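Local coordinates for protein beta-galacturonidase (Eisenbergiella tayi, PDB 6NCW) that hydrolyses beta-galacturonides as a glycoside hydrolase of family 2, with a binding site for galacturonate, at residues His8-Ser17 against Gly141-Leu152; Arg271-Glu279 against Gly304-Asn315. One frame throughout, in Å; residues are numbered along the deposited sequence.

Contact 1 (His8-Ser17 against Gly141-Leu152); sequences HKIRKTAELS and GVVLEELGEAYL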
loop_
_atom_site.group_PDB
_atom_site.type_symbol
_atom_site.label_atom_id
_atom_site.label_comp_id
_atom_site.label_asym_id
_atom_site.label_seq_id
_atom_site.Cartn_x
_atom_site.Cartn_y
_atom_site.Cartn_z
ATOM N N HIS A 8 2.941 -47.508 2.030
ATOM C CA HIS A 8 2.333 -48.840 2.037
ATOM C C HIS A 8 2.156 -49.323 0.610
ATOM O O HIS A 8 1.632 -48.591 -0.228
ATOM C CB HIS A 8 0.966 -48.843 2.726
ATOM C CG HIS A 8 1.021 -48.548 4.187
ATOM N ND1 HIS A 8 1.570 -49.421 5.101
ATOM C CD2 HIS A 8 0.603 -47.470 4.896
ATOM C CE1 HIS A 8 1.485 -48.894 6.314
ATOM N NE2 HIS A 8 0.898 -47.714 6.217
ATOM N N LYS A 9 2.591 -50.552 0.339
ATOM C CA LYS A 9 2.177 -51.275 -0.858
ATOM C C LYS A 9 1.255 -52.443 -0.544
ATOM O O LYS A 9 0.346 -52.719 -1.326
ATOM C CB LYS A 9 3.389 -51.797 -1.645
ATOM C CG LYS A 9 4.316 -50.725 -2.267
ATOM C CD LYS A 9 3.556 -49.445 -2.726
ATOM C CE LYS A 9 4.323 -48.644 -3.803
ATOM N NZ LYS A 9 5.807 -48.769 -3.637
ATOM N N ILE A 10 1.435 -53.101 0.602
ATOM C CA ILE A 10 0.579 -54.229 0.960
ATOM C C ILE A 10 -0.703 -53.752 1.630
ATOM O O ILE A 10 -1.807 -54.108 1.208
ATOM C CB ILE A 10 1.344 -55.232 1.852
ATOM C CG1 ILE A 10 2.420 -55.961 1.046
ATOM C CG2 ILE A 10 0.389 -56.241 2.465
ATOM C CD1 ILE A 10 3.298 -56.848 1.884
ATOM N N ARG A 11 -0.588 -52.960 2.691
ATOM C CA ARG A 11 -1.778 -52.529 3.411
ATOM C C ARG A 11 -2.711 -51.753 2.484
ATOM O O ARG A 11 -2.259 -50.971 1.642
ATOM C CB ARG A 11 -1.391 -51.673 4.618
ATOM C CG ARG A 11 -2.557 -51.290 5.529
ATOM C CD ARG A 11 -2.089 -50.357 6.649
ATOM N NE ARG A 11 -0.936 -50.907 7.351
ATOM C CZ ARG A 11 -0.389 -50.373 8.439
ATOM N NH1 ARG A 11 -0.882 -49.254 8.961
ATOM N NH2 ARG A 11 0.659 -50.957 9.004
ATOM N N LYS A 12 -4.019 -52.001 2.626
ATOM C CA LYS A 12 -5.037 -51.278 1.866
ATOM C C LYS A 12 -5.296 -49.947 2.557
ATOM O O LYS A 12 -5.757 -49.924 3.709
ATOM C CB LYS A 12 -6.345 -52.067 1.763
ATOM C CG LYS A 12 -6.221 -53.583 1.792
ATOM C CD LYS A 12 -7.605 -54.268 1.679
ATOM C CE LYS A 12 -7.541 -55.775 2.027
ATOM N NZ LYS A 12 -7.450 -56.064 3.504
ATOM N N THR A 13 -4.971 -48.849 1.874
ATOM C CA THR A 13 -5.137 -47.507 2.410
ATOM C C THR A 13 -5.769 -46.619 1.349
ATOM O O THR A 13 -5.639 -46.867 0.149
ATOM C CB THR A 13 -3.794 -46.871 2.856
ATOM O OG1 THR A 13 -3.044 -46.480 1.702
ATOM C CG2 THR A 13 -2.965 -47.843 3.662
ATOM N N ALA A 14 -6.437 -45.563 1.804
ATOM C CA ALA A 14 -7.035 -44.588 0.899
ATOM C C ALA A 14 -7.143 -43.248 1.615
ATOM O O ALA A 14 -7.535 -43.195 2.783
ATOM C CB ALA A 14 -8.417 -45.053 0.421
ATOM N N GLU A 15 -6.818 -42.167 0.912
ATOM C CA GLU A 15 -6.878 -40.836 1.513
ATOM C C GLU A 15 -8.325 -40.358 1.563
ATOM O O GLU A 15 -9.000 -40.278 0.532
ATOM C CB GLU A 15 -6.004 -39.835 0.737
ATOM C CG GLU A 15 -5.662 -38.598 1.577
ATOM C CD GLU A 15 -4.891 -37.487 0.843
ATOM O OE1 GLU A 15 -4.149 -37.773 -0.122
ATOM O OE2 GLU A 15 -5.024 -36.303 1.262
ATOM N N LEU A 16 -8.812 -40.045 2.763
ATOM C CA LEU A 16 -10.106 -39.393 2.903
ATOM C C LEU A 16 -10.035 -37.871 2.774
ATOM O O LEU A 16 -11.081 -37.219 2.591
ATOM C CB LEU A 16 -10.719 -39.765 4.248
ATOM C CG LEU A 16 -11.064 -41.263 4.332
ATOM C CD1 LEU A 16 -11.941 -41.504 5.536
ATOM C CD2 LEU A 16 -11.754 -41.708 3.058
ATOM N N SER A 17 -8.850 -37.284 2.908
ATOM C CA SER A 17 -8.673 -35.854 2.696
ATOM C C SER A 17 -8.419 -35.600 1.211
ATOM O O SER A 17 -8.639 -36.483 0.374
ATOM C CB SER A 17 -7.537 -35.320 3.560
ATOM O OG SER A 17 -6.408 -36.161 3.459
ATOM N N GLY A 141 -3.888 -34.155 6.651
ATOM C CA GLY A 141 -4.650 -35.164 5.930
ATOM C C GLY A 141 -5.304 -36.212 6.817
ATOM O O GLY A 141 -5.110 -36.266 8.034
ATOM N N VAL A 142 -6.111 -37.063 6.166
ATOM C CA VAL A 142 -6.862 -38.138 6.814
ATOM C C VAL A 142 -6.752 -39.390 5.952
ATOM O O VAL A 142 -6.918 -39.326 4.727
ATOM C CB VAL A 142 -8.346 -37.774 7.027
ATOM C CG1 VAL A 142 -9.103 -38.940 7.641
ATOM C CG2 VAL A 142 -8.490 -36.536 7.902
ATOM N N VAL A 143 -6.469 -40.528 6.587
ATOM C CA VAL A 143 -6.183 -41.774 5.879
ATOM C C VAL A 143 -7.035 -42.892 6.463
ATOM O O VAL A 143 -7.055 -43.086 7.684
ATOM C CB VAL A 143 -4.694 -42.161 5.957
ATOM C CG1 VAL A 143 -4.465 -43.493 5.236
ATOM C CG2 VAL A 143 -3.836 -41.092 5.322
ATOM N N LEU A 144 -7.728 -43.629 5.590
ATOM C CA LEU A 144 -8.460 -44.839 5.962
ATOM C C LEU A 144 -7.641 -46.063 5.565
ATOM O O LEU A 144 -7.236 -46.190 4.410
ATOM C CB LEU A 144 -9.827 -44.902 5.281
ATOM C CG LEU A 144 -10.547 -46.270 5.395
ATOM C CD1 LEU A 144 -11.034 -46.539 6.812
ATOM C CD2 LEU A 144 -11.711 -46.390 4.388
ATOM N N GLU A 145 -7.402 -46.950 6.524
ATOM C CA GLU A 145 -6.644 -48.173 6.316
ATOM C C GLU A 145 -7.502 -49.360 6.726
ATOM O O GLU A 145 -8.138 -49.339 7.784
ATOM C CB GLU A 145 -5.352 -48.171 7.129
ATOM C CG GLU A 145 -4.403 -47.033 6.795
ATOM C CD GLU A 145 -3.214 -47.013 7.727
ATOM O OE1 GLU A 145 -3.296 -47.702 8.761
ATOM O OE2 GLU A 145 -2.210 -46.317 7.440
ATOM N N GLU A 146 -7.521 -50.385 5.884
ATOM C CA GLU A 146 -8.220 -51.627 6.175
ATOM C C GLU A 146 -7.183 -52.645 6.623
ATOM O O GLU A 146 -6.226 -52.922 5.893
ATOM C CB GLU A 146 -9.022 -52.103 4.963
ATOM C CG GLU A 146 -10.381 -51.398 4.898
ATOM C CD GLU A 146 -11.258 -51.789 3.722
ATOM O OE1 GLU A 146 -11.843 -52.900 3.741
ATOM O OE2 GLU A 146 -11.385 -50.960 2.787
ATOM N N LEU A 147 -7.344 -53.153 7.839
ATOM C CA LEU A 147 -6.345 -53.999 8.473
ATOM C C LEU A 147 -6.804 -55.453 8.501
ATOM O O LEU A 147 -7.968 -55.784 8.237
ATOM C CB LEU A 147 -6.067 -53.522 9.898
ATOM C CG LEU A 147 -5.661 -52.050 10.039
ATOM C CD1 LEU A 147 -5.552 -51.702 11.500
ATOM C CD2 LEU A 147 -4.340 -51.812 9.331
ATOM N N GLY A 148 -5.861 -56.318 8.842
ATOM C CA GLY A 148 -6.121 -57.701 9.134
ATOM C C GLY A 148 -6.133 -57.955 10.623
ATOM O O GLY A 148 -6.673 -57.163 11.407
ATOM N N GLU A 149 -5.528 -59.079 11.017
ATOM C CA GLU A 149 -5.458 -59.453 12.423
ATOM C C GLU A 149 -4.382 -58.694 13.184
ATOM O O GLU A 149 -4.496 -58.556 14.406
ATOM C CB GLU A 149 -5.219 -60.963 12.553
ATOM C CG GLU A 149 -6.413 -61.801 12.128
ATOM C CD GLU A 149 -7.626 -61.564 13.020
ATOM O OE1 GLU A 149 -7.765 -62.288 14.031
ATOM O OE2 GLU A 149 -8.429 -60.644 12.719
ATOM N N ALA A 150 -3.356 -58.194 12.494
ATOM C CA ALA A 150 -2.263 -57.468 13.132
ATOM C C ALA A 150 -1.602 -56.556 12.107
ATOM O O ALA A 150 -1.675 -56.802 10.899
ATOM C CB ALA A 150 -1.232 -58.427 13.735
ATOM N N TYR A 151 -0.936 -55.506 12.602
ATOM C CA TYR A 151 -0.344 -54.515 11.711
ATOM C C TYR A 151 0.886 -53.872 12.345
ATOM O O TYR A 151 1.077 -53.893 13.564
ATOM C CB TYR A 151 -1.359 -53.429 11.331
ATOM C CG TYR A 151 -1.746 -52.491 12.458
ATOM C CD1 TYR A 151 -1.148 -51.229 12.584
ATOM C CD2 TYR A 151 -2.721 -52.850 13.378
ATOM C CE1 TYR A 151 -1.505 -50.362 13.611
ATOM C CE2 TYR A 151 -3.085 -51.994 14.405
ATOM C CZ TYR A 151 -2.475 -50.752 14.515
ATOM O OH TYR A 151 -2.850 -49.914 15.536
ATOM N N LEU A 152 1.711 -53.287 11.484
ATOM C CA LEU A 152 2.925 -52.591 11.896
ATOM C C LEU A 152 2.575 -51.158 12.304
ATOM O O LEU A 152 2.178 -50.342 11.467
ATOM C CB LEU A 152 3.941 -52.621 10.760
ATOM C CG LEU A 152 4.348 -54.063 10.424
ATOM C CD1 LEU A 152 5.374 -54.147 9.310
ATOM C CD2 LEU A 152 4.878 -54.736 11.681
HETATM O O HOH W 1 0.898 -48.087 10.939
HETATM O O HOH W 2 -4.574 -54.134 4.618
#

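Contact 2 (Arg271-Glu279 against Gly304-Asn315); sequences RIKGFCRHE and GANSIRTVHYPN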
loop_
_atom_site.group_PDB
_atom_site.type_symbol
_atom_site.label_atom_id
_atom_site.label_comp_id
_atom_site.label_asym_id
_atom_site.label_seq_id
_atom_site.Cartn_x
_atom_site.Cartn_y
_atom_site.Cartn_z
ATOM N N ARG A 271 27.649 -25.009 10.948
ATOM C CA ARG A 271 27.190 -23.632 11.103
ATOM C C ARG A 271 25.717 -23.555 10.698
ATOM O O ARG A 271 25.363 -23.880 9.558
ATOM C CB ARG A 271 28.014 -22.657 10.264
ATOM C CG ARG A 271 27.493 -21.224 10.372
ATOM C CD ARG A 271 28.105 -20.267 9.344
ATOM N NE ARG A 271 29.523 -20.026 9.594
ATOM C CZ ARG A 271 30.500 -20.615 8.916
ATOM N NH1 ARG A 271 30.210 -21.466 7.942
ATOM N NH2 ARG A 271 31.765 -20.351 9.210
ATOM N N ILE A 272 24.870 -23.121 11.624
ATOM C CA ILE A 272 23.435 -22.999 11.384
ATOM C C ILE A 272 23.129 -21.632 10.774
ATOM O O ILE A 272 23.431 -20.593 11.373
ATOM C CB ILE A 272 22.642 -23.220 12.683
ATOM C CG1 ILE A 272 22.851 -24.648 13.167
ATOM C CG2 ILE A 272 21.148 -22.990 12.472
ATOM C CD1 ILE A 272 22.378 -25.687 12.186
ATOM N N LYS A 273 22.530 -21.636 9.577
ATOM C CA LYS A 273 22.061 -20.446 8.857
ATOM C C LYS A 273 20.554 -20.622 8.665
ATOM O O LYS A 273 20.105 -21.143 7.649
ATOM C CB LYS A 273 22.772 -20.277 7.500
ATOM C CG LYS A 273 24.319 -20.264 7.555
ATOM C CD LYS A 273 24.922 -19.911 6.197
ATOM C CE LYS A 273 24.857 -21.075 5.222
ATOM N NZ LYS A 273 24.815 -20.651 3.784
ATOM N N GLY A 274 19.750 -20.199 9.641
ATOM C CA GLY A 274 18.390 -20.667 9.750
ATOM C C GLY A 274 17.318 -19.588 9.705
ATOM O O GLY A 274 17.583 -18.374 9.798
ATOM N N PHE A 275 16.082 -20.071 9.585
ATOM C CA PHE A 275 14.872 -19.281 9.720
ATOM C C PHE A 275 13.916 -19.948 10.689
ATOM O O PHE A 275 13.690 -21.166 10.628
ATOM C CB PHE A 275 14.172 -19.076 8.375
ATOM C CG PHE A 275 14.717 -17.920 7.598
ATOM C CD1 PHE A 275 14.308 -16.627 7.887
ATOM C CD2 PHE A 275 15.641 -18.124 6.575
ATOM C CE1 PHE A 275 14.830 -15.544 7.175
ATOM C CE2 PHE A 275 16.153 -17.058 5.859
ATOM C CZ PHE A 275 15.749 -15.758 6.160
ATOM N N CYS A 276 13.350 -19.149 11.577
ATOM C CA CYS A 276 12.130 -19.564 12.235
ATOM C C CYS A 276 11.005 -19.490 11.211
ATOM O O CYS A 276 10.890 -18.500 10.489
ATOM C CB CYS A 276 11.836 -18.662 13.430
ATOM S SG CYS A 276 13.094 -18.739 14.749
ATOM N N ARG A 277 10.194 -20.544 11.116
ATOM C CA ARG A 277 9.062 -20.525 10.199
ATOM C C ARG A 277 7.846 -21.139 10.874
ATOM O O ARG A 277 7.874 -22.314 11.269
ATOM C CB ARG A 277 9.385 -21.258 8.890
ATOM C CG ARG A 277 8.191 -21.373 7.927
ATOM C CD ARG A 277 8.540 -22.264 6.729
ATOM N NE ARG A 277 7.390 -22.539 5.870
ATOM C CZ ARG A 277 6.518 -23.529 6.064
ATOM N NH1 ARG A 277 6.653 -24.338 7.109
ATOM N NH2 ARG A 277 5.505 -23.701 5.216
ATOM N N HIS A 278 6.788 -20.333 10.995
ATOM C CA HIS A 278 5.454 -20.792 11.375
ATOM C C HIS A 278 4.754 -21.459 10.197
ATOM O O HIS A 278 4.939 -21.076 9.038
ATOM C CB HIS A 278 4.587 -19.606 11.846
ATOM C CG HIS A 278 4.671 -19.341 13.316
ATOM N ND1 HIS A 278 4.167 -20.216 14.256
ATOM C CD2 HIS A 278 5.225 -18.318 14.010
ATOM C CE1 HIS A 278 4.399 -19.738 15.465
ATOM N NE2 HIS A 278 5.023 -18.578 15.342
ATOM N N GLU A 279 3.901 -22.428 10.504
ATOM C CA GLU A 279 2.912 -22.910 9.538
ATOM C C GLU A 279 1.777 -21.882 9.483
ATOM O O GLU A 279 0.767 -21.994 10.187
ATOM C CB GLU A 279 2.400 -24.296 9.924
ATOM C CG GLU A 279 3.489 -25.402 9.851
ATOM C CD GLU A 279 2.931 -26.829 10.090
ATOM O OE1 GLU A 279 3.518 -27.816 9.565
ATOM O OE2 GLU A 279 1.921 -26.955 10.817
ATOM N N GLY A 304 19.921 -18.316 1.144
ATOM C CA GLY A 304 21.162 -18.890 1.617
ATOM C C GLY A 304 21.058 -19.735 2.866
ATOM O O GLY A 304 22.090 -20.215 3.355
ATOM N N ALA A 305 19.851 -19.970 3.376
ATOM C CA ALA A 305 19.692 -20.715 4.614
ATOM C C ALA A 305 19.975 -22.195 4.405
ATOM O O ALA A 305 19.825 -22.740 3.302
ATOM C CB ALA A 305 18.280 -20.536 5.181
ATOM N N ASN A 306 20.390 -22.848 5.483
ATOM C CA ASN A 306 20.515 -24.294 5.458
ATOM C C ASN A 306 19.644 -24.950 6.511
ATOM O O ASN A 306 19.710 -26.167 6.678
ATOM C CB ASN A 306 21.982 -24.722 5.622
ATOM C CG ASN A 306 22.592 -24.294 6.949
ATOM O OD1 ASN A 306 21.883 -23.962 7.904
ATOM N ND2 ASN A 306 23.929 -24.306 7.014
ATOM N N SER A 307 18.826 -24.185 7.229
ATOM C CA SER A 307 18.120 -24.789 8.347
ATOM C C SER A 307 16.831 -24.032 8.657
ATOM O O SER A 307 16.718 -22.825 8.415
ATOM C CB SER A 307 19.031 -24.855 9.573
ATOM O OG SER A 307 18.418 -25.580 10.620
ATOM N N ILE A 308 15.855 -24.767 9.182
ATOM C CA ILE A 308 14.578 -24.213 9.611
ATOM C C ILE A 308 14.285 -24.696 11.028
ATOM O O ILE A 308 14.632 -25.821 11.402
ATOM C CB ILE A 308 13.436 -24.604 8.653
ATOM C CG1 ILE A 308 13.580 -23.845 7.347
ATOM C CG2 ILE A 308 12.071 -24.350 9.281
ATOM C CD1 ILE A 308 12.724 -24.393 6.266
ATOM N N ARG A 309 13.663 -23.828 11.813
ATOM C CA ARG A 309 13.221 -24.105 13.166
ATOM C C ARG A 309 11.697 -24.010 13.174
ATOM O O ARG A 309 11.135 -22.985 12.765
ATOM C CB ARG A 309 13.864 -23.102 14.140
ATOM C CG ARG A 309 13.301 -23.157 15.530
ATOM C CD ARG A 309 14.041 -22.320 16.565
ATOM N NE ARG A 309 13.247 -22.439 17.786
ATOM C CZ ARG A 309 12.725 -21.426 18.471
ATOM N NH1 ARG A 309 12.989 -20.165 18.130
ATOM N NH2 ARG A 309 11.959 -21.688 19.526
ATOM N N THR A 310 11.031 -25.076 13.632
ATOM C CA THR A 310 9.566 -25.201 13.577
ATOM C C THR A 310 8.902 -24.471 14.758
ATOM O O THR A 310 8.335 -25.072 15.677
ATOM C CB THR A 310 9.171 -26.680 13.572
ATOM O OG1 THR A 310 9.527 -27.278 14.825
ATOM C CG2 THR A 310 9.882 -27.462 12.473
ATOM N N VAL A 311 8.937 -23.137 14.718
ATOM C CA VAL A 311 8.243 -22.364 15.754
ATOM C C VAL A 311 6.730 -22.505 15.597
ATOM O O VAL A 311 6.195 -22.345 14.492
ATOM C CB VAL A 311 8.655 -20.885 15.691
ATOM C CG1 VAL A 311 10.140 -20.738 16.053
ATOM C CG2 VAL A 311 8.360 -20.280 14.284
ATOM N N HIS A 312 6.019 -22.823 16.690
ATOM C CA HIS A 312 6.531 -23.413 17.945
ATOM C C HIS A 312 5.756 -24.716 18.181
ATOM O O HIS A 312 5.030 -24.861 19.171
ATOM C CB HIS A 312 6.341 -22.489 19.144
ATOM C CG HIS A 312 7.093 -21.196 19.037
ATOM N ND1 HIS A 312 8.466 -21.129 19.104
ATOM C CD2 HIS A 312 6.664 -19.923 18.867
ATOM C CE1 HIS A 312 8.852 -19.867 18.996
ATOM N NE2 HIS A 312 7.777 -19.114 18.855
ATOM N N TYR A 313 5.882 -25.660 17.257
ATOM C CA TYR A 313 5.105 -26.891 17.326
ATOM C C TYR A 313 5.630 -27.836 16.259
ATOM O O TYR A 313 6.322 -27.403 15.336
ATOM C CB TYR A 313 3.598 -26.620 17.113
ATOM C CG TYR A 313 3.368 -25.528 16.120
ATOM C CD1 TYR A 313 3.653 -25.728 14.777
ATOM C CD2 TYR A 313 2.912 -24.274 16.523
ATOM C CE1 TYR A 313 3.491 -24.729 13.860
ATOM C CE2 TYR A 313 2.731 -23.261 15.604
ATOM C CZ TYR A 313 3.024 -23.493 14.265
ATOM O OH TYR A 313 2.863 -22.492 13.327
ATOM N N PRO A 314 5.303 -29.119 16.356
ATOM C CA PRO A 314 5.737 -30.055 15.315
ATOM C C PRO A 314 5.074 -29.715 13.994
ATOM O O PRO A 314 3.962 -29.178 13.955
ATOM C CB PRO A 314 5.290 -31.426 15.853
ATOM C CG PRO A 314 5.231 -31.226 17.364
ATOM C CD PRO A 314 4.701 -29.803 17.512
ATOM N N ASN A 315 5.783 -30.011 12.905
ATOM C CA ASN A 315 5.336 -29.695 11.554
ATOM C C ASN A 315 4.772 -30.914 10.834
ATOM O O ASN A 315 5.051 -32.062 11.185
ATOM C CB ASN A 315 6.480 -29.113 10.719
ATOM C CG ASN A 315 6.603 -27.598 10.867
ATOM O OD1 ASN A 315 6.198 -27.025 11.898
ATOM N ND2 ASN A 315 7.137 -26.939 9.834
HETATM O O HOH W 3 6.295 -24.183 12.321
HETATM O O HOH W 4 8.386 -24.554 9.371
HETATM O O HOH W 5 0.352 -21.838 12.670
#

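Contact 1 (His8-Ser17 against Gly141-Leu152)
Arg11 and Glu145 meet at one end of an antiparallel strand pair in the N-terminal beta-sandwich of this family 2 hydrolase, where strand 12-15 forms the edge of a four-stranded sheet beside strand 142-147. The arginine starts out with CG anti to its backbone N (chi1 -174°) and then bends at chi3, which turns the guanidinium across the glutamate. NH1 makes a salt bridge to Glu145 OE1 at 2.9 Å; the acceptor lies near the guanidinium plane, yet the carboxylate is met from above its own plane, the two planes standing 84° apart. NH2 donates to Leu152 O at 3.0 Å, also in the guanidinium plane, and a water links NH1 to the same carbonyl. The flat group is packed on both faces: His8 CE1 lies over its centre on one, Leu147 CD2 and Tyr151 CB on the other. Arginine suits this site because five N-H bonds radiating in one plane can serve several acceptors while the faces accept carbon; NE pairs with Asp245, and Glu145 OE1 also with Arg69.

Along the strands, Thr13 and Glu145 share a face and run side by side, Thr13 CG2 resting 3.5 Å from Glu145 CG, so the methyl packs against the glutamate's aliphatic stem. On the other face Ala14 pairs with Leu144 through two backbone bonds, Ala14 N to Leu144 O and Leu144 N to Ala14 O, both 2.8 Å. Leu16 then crosses the base of Leu144, its CG 4.0 Å from Leu144 CB.

Past the strand, Ser17 takes over from the backbone ladder. With chi1 at 47°, its small hydroxyl can both donate to Glu15 OE2, on the anti lone pair, and accept from Val142 N, with Ser17 OG 2.9 Å from that nitrogen.

Contact 2 (Arg271-Glu279 against Gly304-Asn315)
Lys273 and Asn306 cross at about a right angle where strands 272-276 and 307-309, the first two parallel strands of the TIM barrel, begin to pair. Here the packing is close and the polar groups bond directly. The Asn306 amide imitates a strand backbone: ND2 donates to Arg271 O at 3.0 Å, nearly in line with that carbonyl, while OD1 accepts from Lys273 N. Asparagine suits the place because one flat group carries both donor and acceptor; Asn557 is its polar partner outside. Lys273 bends at chi3 to bring NZ within 2.8 Å of Gly304 O, in the plane of that carbonyl, and Tyr552 O and Leu555 O accept from NZ as well. Gly304 ends helix 290-302 in a Schellman motif, with the positive phi that glycine adopts easily. Farther on, Gly274 has no side chain, and its CA lies only 3.0 Å from Ser307 O.

Beyond the strands, Val311 packs against three flat groups, its branched side chain offering carbons in different directions: CG2 lies over the His278 ring, 3.8 Å from its centroid, CG1 over the Arg309 guanidinium, and CB over the ring of His312, a galacturonate-binding residue that follows a cis peptide bond. His278 ND1 and Tyr313 OH share a straight hydrogen bond of 2.8 Å.

By contrast, the far end is hydrated. One water joins Arg277 O, Arg277 NH1 and Asn315 ND2; another bridges Glu279 O and Tyr313 OH. Arg277 reaches Asp296 through NE, and Glu279 turns its OE2 to Arg140.

Strand 268-276 lies between 307-309 and 504-509. Helix 290-302 covers Ala305 and Ile308 from outside the barrel, while Arg309 reaches the galacturonate-binding site, meeting Asn377 and Glu465 there, and also Glu333.

Contact 1 closes before contact 2 opens along the chain, and the two share no sheet: their centres are 31 Å apart and their nearest atoms about 10 Å. In contact 1, strand 142-147 returns, well over a hundred residues later, to pair with the edge strand 12-15 of the N-terminal sandwich, and strand 150-162 then leads into the immunoglobulin-like sandwich. Residues 271-279 and 304-315 start the TIM barrel through a local beta-alpha-beta unit. The domains nevertheless touch: Arg140, just before contact 1's second segment, forms a salt bridge with Glu279 of contact 2. Galacturonate-binding residues likewise come from both regions, Asp131 between the segments of contact 1 and His312 in contact 2.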